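Local coordinates for protein mucus binding proteinn (Lactobacillus reuteri, PDB 4MT5) that probably binds mucin at the bacterial cell surface, this fragment being one of its repeats, built on a ubiquitin-like beta-grasp fold, at residues 51-54 and 55-59. Sequence-based numbering, arbitrary orientation.
Sequences DGFK and PGTKF
Thr57 has chi1 at -72°, which puts CG2 anti to its own backbone N and brings OG1 round to Lys54 O within the type II beta turn that runs from Lys54 to Thr57, while Phe53, with CG anti to its backbone N (chi1 -174°), carries its ring from just before the turn to Thr57. The turn belongs to the connection between strands 46-51 and 65-77 in the mucin binding domain of this beta-grasp repeat. Lys54 O takes both of Thr57's donors. Thr57 N reaches Lys54 O at 3.1 Å, the bond that closes the turn, from a position tilted out of the carbonyl plane, and its N-H points somewhat off line. The hydroxyl comes in within that plane, on a lone pair, with OG1 2.6 Å from Lys54 O. Backbone and side chain of one residue thus grip the same carbonyl. A valine here removes the hydroxyl bond to Lys54 O and would probably leave the turn less firmly tied, with the Thr57 N bond still in place. Pro55 and Gly56 fill the middle of the turn; at Gly56, phi is 98°, and a beta carbon would jam against the carbonyl O of Pro55, so glycine suits the corner. The buried ring of Phe53 has Thr57 OG1 over one face and its CE1 4.1 Å from Thr57 CB. That ring also touches Thr34, and Thr57 touches Ile30 and Tyr66 of strand 65-77, whereas Lys54 and Pro55 are exposed. Just before the turn, Asp51 and Phe53 form an Asx turn as the chain leaves strand 46-51. Asp51 OD2 is held by Thr34 OG1; the other oxygen, OD1, accepts from Phe53 N at 3.2 Å, met from above the carboxylate plane.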
loop_
_atom_site.group_PDB
_atom_site.type_symbol
_atom_site.label_atom_id
_atom_site.label_comp_id
_atom_site.label_asym_id
_atom_site.label_seq_id
_atom_site.Cartn_x
_atom_site.Cartn_y
_atom_site.Cartn_z
ATOM N N ASP A 51 7.693 0.291 -29.172
ATOM C CA ASP A 51 7.121 -0.549 -30.201
ATOM C C ASP A 51 8.015 -0.468 -31.440
ATOM O O ASP A 51 7.963 0.509 -32.196
ATOM C CB ASP A 51 5.688 -0.100 -30.510
ATOM C CG ASP A 51 5.073 -0.846 -31.697
ATOM O OD1 ASP A 51 5.623 -1.895 -32.084
ATOM O OD2 ASP A 51 4.042 -0.396 -32.255
ATOM N N GLY A 52 8.824 -1.509 -31.646
ATOM C CA GLY A 52 9.777 -1.537 -32.744
ATOM C C GLY A 52 9.209 -1.770 -34.140
ATOM O O GLY A 52 9.918 -1.624 -35.131
ATOM N N PHE A 53 7.940 -2.144 -34.221
ATOM C CA PHE A 53 7.317 -2.455 -35.492
ATOM C C PHE A 53 6.745 -1.166 -36.042
ATOM O O PHE A 53 6.404 -0.272 -35.275
ATOM C CB PHE A 53 6.201 -3.473 -35.292
ATOM C CG PHE A 53 5.604 -3.960 -36.561
ATOM C CD1 PHE A 53 6.236 -4.945 -37.297
ATOM C CD2 PHE A 53 4.418 -3.433 -37.031
ATOM C CE1 PHE A 53 5.691 -5.397 -38.496
ATOM C CE2 PHE A 53 3.864 -3.880 -38.224
ATOM C CZ PHE A 53 4.500 -4.863 -38.961
ATOM N N LYS A 54 6.656 -1.054 -37.357
ATOM C CA LYS A 54 6.062 0.125 -37.972
ATOM C C LYS A 54 5.257 -0.298 -39.195
ATOM O O LYS A 54 5.720 -1.113 -39.989
ATOM C CB LYS A 54 7.128 1.180 -38.338
ATOM C CG LYS A 54 7.475 2.164 -37.191
ATOM C CD LYS A 54 8.398 3.303 -37.639
ATOM C CE LYS A 54 7.719 4.232 -38.665
ATOM N NZ LYS A 54 8.664 4.882 -39.654
ATOM N N PRO A 55 4.034 0.239 -39.337
ATOM C CA PRO A 55 3.187 -0.057 -40.499
ATOM C C PRO A 55 3.902 0.350 -41.787
ATOM O O PRO A 55 4.568 1.395 -41.846
ATOM C CB PRO A 55 1.971 0.849 -40.273
ATOM C CG PRO A 55 2.515 1.998 -39.461
ATOM C CD PRO A 55 3.460 1.315 -38.508
ATOM N N GLY A 56 3.765 -0.476 -42.815
ATOM C CA GLY A 56 4.509 -0.263 -44.041
ATOM C C GLY A 56 5.756 -1.127 -44.109
ATOM O O GLY A 56 6.460 -1.127 -45.116
ATOM N N THR A 57 6.038 -1.849 -43.027
ATOM C CA THR A 57 7.148 -2.792 -42.990
ATOM C C THR A 57 6.942 -3.964 -43.939
ATOM O O THR A 57 5.924 -4.652 -43.869
ATOM C CB THR A 57 7.349 -3.372 -41.592
ATOM O OG1 THR A 57 7.898 -2.364 -40.726
ATOM C CG2 THR A 57 8.295 -4.560 -41.665
ATOM N N LYS A 58 7.916 -4.196 -44.817
ATOM C CA LYS A 58 7.843 -5.306 -45.759
ATOM C C LYS A 58 8.706 -6.500 -45.307
ATOM O O LYS A 58 9.470 -6.397 -44.346
ATOM C CB LYS A 58 8.259 -4.822 -47.145
ATOM C CG LYS A 58 7.456 -3.615 -47.599
ATOM C CD LYS A 58 7.865 -3.071 -48.970
ATOM C CE LYS A 58 9.211 -2.362 -48.888
ATOM N NZ LYS A 58 9.530 -1.508 -50.079
ATOM N N PHE A 59 8.556 -7.633 -45.992
ATOM C CA PHE A 59 9.455 -8.767 -45.812
ATOM C C PHE A 59 10.739 -8.500 -46.586
ATOM O O PHE A 59 10.698 -8.103 -47.751
ATOM C CB PHE A 59 8.839 -10.067 -46.347
ATOM C CG PHE A 59 7.630 -10.553 -45.584
ATOM C CD1 PHE A 59 7.766 -11.180 -44.348
ATOM C CD2 PHE A 59 6.354 -10.419 -46.122
ATOM C CE1 PHE A 59 6.649 -11.640 -43.648
ATOM C CE2 PHE A 59 5.234 -10.870 -45.422
ATOM C CZ PHE A 59 5.383 -11.483 -44.182
#